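Local coordinates for protein subclass B1 metallo-beta-lactamase (Myroides odoratimimus, PDB 6T5L) that probably hydrolyses the beta-lactam ring of carbapenems and related antibiotics with the help of bound zinc ions, at residues N165-F170 against N174-G179. Sequence-based numbering, arbitrary orientation. Where two conformers were deposited one is given.
Sequences NVVGYF and NAVFGG
Gly168 pairs with Phe177 and Phe170 with Ala175 through two rungs of antiparallel hydrogen bonds, and Tyr169 faces Val176 between them as a non-hydrogen-bonded pair. The axes of strands 167-170 and 175-179 approach to 4.6 Å at 169°. In the first rung Gly168 N donates to Phe177 O (3.1 Å) in the carbonyl plane, on a lone pair, whereas Phe177 N reaches Gly168 O (2.8 Å) from well above that carbonyl's plane. Phe170 N to Ala175 O (2.9 Å) and Ala175 N to Phe170 O are both nearly straight at hydrogen. At the turn end Asn174 and Ala175 both face Phe170, a G1 beta bulge, with Asn174 at positive phi. At the other end a water donates to both Val166 O and Gly178 O, bridging the two segments past the Gly168-Phe177 pair. This beta hairpin forms inner strands of the second sheet of the metallo-beta-lactamase alpha-beta/beta-alpha sandwich, between strands 150-155 and 216-219; soon after it come Cys180, a zinc ligand, and Leu181, which Asn165 touches. On one face, Val176 lies between Val167 and Tyr169. Its CG1, anti to the backbone N (chi1 -179°), meets CG1 of Val167 at 3.3 Å, tighter than usual van der Waals contact, while its other methyl, CG2, touches Tyr169 CD1 at 3.8 Å. The Tyr169 ring slants across the neighbouring strand, CD1 lying 3.3 Å from Ala175 O, and also meets Tyr211. The opposite face carries Phe170, Ala175 and Phe177, whose side chains pack toward strands 34-41 and 49-58 of the other sheet. There Gly179 N sits 3.5 Å above the centre of the Phe177 ring.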
# COMPACT_ATOMS: atom_id res chain seq x y z
N ASN A 165 -1.33 2.06 10.76
CA ASN A 165 -1.37 1.31 9.52
C ASN A 165 -2.84 1.09 9.10
O ASN A 165 -3.69 0.71 9.92
CB ASN A 165 -0.60 -0.02 9.64
CG ASN A 165 -0.83 -0.80 10.92
OD1 ASN A 165 0.05 -1.59 11.29
ND2 ASN A 165 -1.94 -0.61 11.59
N VAL A 166 -3.15 1.38 7.80
CA VAL A 166 -4.45 1.11 7.20
C VAL A 166 -4.33 0.03 6.09
O VAL A 166 -3.21 -0.25 5.61
CB VAL A 166 -5.11 2.38 6.62
CG1 VAL A 166 -5.39 3.42 7.68
CG2 VAL A 166 -4.30 3.10 5.48
N VAL A 167 -5.53 -0.52 5.66
CA VAL A 167 -5.64 -1.61 4.69
C VAL A 167 -6.46 -1.12 3.49
O VAL A 167 -7.45 -0.40 3.66
CB VAL A 167 -6.24 -2.85 5.37
CG1 VAL A 167 -6.28 -4.09 4.45
CG2 VAL A 167 -5.39 -3.17 6.58
N GLY A 168 -6.00 -1.43 2.30
CA GLY A 168 -6.72 -1.07 1.10
C GLY A 168 -7.55 -2.28 0.66
O GLY A 168 -7.18 -3.44 0.90
N TYR A 169 -8.71 -1.98 0.07
CA TYR A 169 -9.67 -2.96 -0.35
C TYR A 169 -10.36 -2.54 -1.63
O TYR A 169 -10.93 -1.44 -1.71
CB TYR A 169 -10.72 -3.15 0.74
CG TYR A 169 -11.72 -4.24 0.48
CD1 TYR A 169 -11.31 -5.48 0.07
CD2 TYR A 169 -13.07 -4.01 0.65
CE1 TYR A 169 -12.25 -6.53 -0.14
CE2 TYR A 169 -14.00 -5.02 0.46
CZ TYR A 169 -13.59 -6.27 0.04
OH TYR A 169 -14.49 -7.28 -0.17
N PHE A 170 -10.36 -3.46 -2.60
CA PHE A 170 -11.17 -3.35 -3.80
C PHE A 170 -12.08 -4.57 -3.94
O PHE A 170 -11.62 -5.62 -4.42
CB PHE A 170 -10.23 -3.22 -5.00
CG PHE A 170 -10.91 -2.85 -6.31
CD1 PHE A 170 -11.57 -1.64 -6.48
CD2 PHE A 170 -10.90 -3.76 -7.37
CE1 PHE A 170 -12.18 -1.34 -7.70
CE2 PHE A 170 -11.50 -3.45 -8.62
CZ PHE A 170 -12.14 -2.25 -8.78
N ASN A 174 -11.97 -8.75 -5.21
CA ASN A 174 -11.70 -9.44 -3.92
C ASN A 174 -10.26 -9.24 -3.45
O ASN A 174 -9.55 -10.18 -3.05
CB ASN A 174 -12.01 -10.93 -4.03
CG ASN A 174 -13.45 -11.23 -4.43
OD1 ASN A 174 -13.73 -11.58 -5.56
ND2 ASN A 174 -14.36 -11.11 -3.50
N ALA A 175 -9.80 -8.00 -3.51
CA ALA A 175 -8.39 -7.70 -3.39
C ALA A 175 -8.12 -6.84 -2.16
O ALA A 175 -8.78 -5.81 -1.95
CB ALA A 175 -7.90 -7.00 -4.66
N VAL A 176 -7.11 -7.23 -1.39
CA VAL A 176 -6.75 -6.49 -0.17
C VAL A 176 -5.28 -6.12 -0.27
O VAL A 176 -4.44 -7.00 -0.50
CB VAL A 176 -7.01 -7.34 1.07
CG1 VAL A 176 -6.65 -6.55 2.34
CG2 VAL A 176 -8.48 -7.83 1.15
N PHE A 177 -4.94 -4.82 -0.13
CA PHE A 177 -3.54 -4.46 0.08
C PHE A 177 -3.34 -4.47 1.60
O PHE A 177 -3.81 -3.57 2.32
CB PHE A 177 -3.18 -3.09 -0.47
CG PHE A 177 -1.73 -2.70 -0.23
CD1 PHE A 177 -0.69 -3.45 -0.78
CD2 PHE A 177 -1.41 -1.58 0.52
CE1 PHE A 177 0.65 -3.09 -0.56
CE2 PHE A 177 -0.10 -1.21 0.76
CZ PHE A 177 0.95 -1.96 0.22
N GLY A 178 -2.62 -5.48 2.09
CA GLY A 178 -2.33 -5.54 3.50
C GLY A 178 -1.32 -4.54 3.94
O GLY A 178 -1.37 -4.13 5.11
N GLY A 179 -0.45 -4.06 3.03
CA GLY A 179 0.67 -3.33 3.52
C GLY A 179 1.47 -4.11 4.57
O GLY A 179 1.38 -5.34 4.75
O HOH W 1 -0.96 -1.67 6.50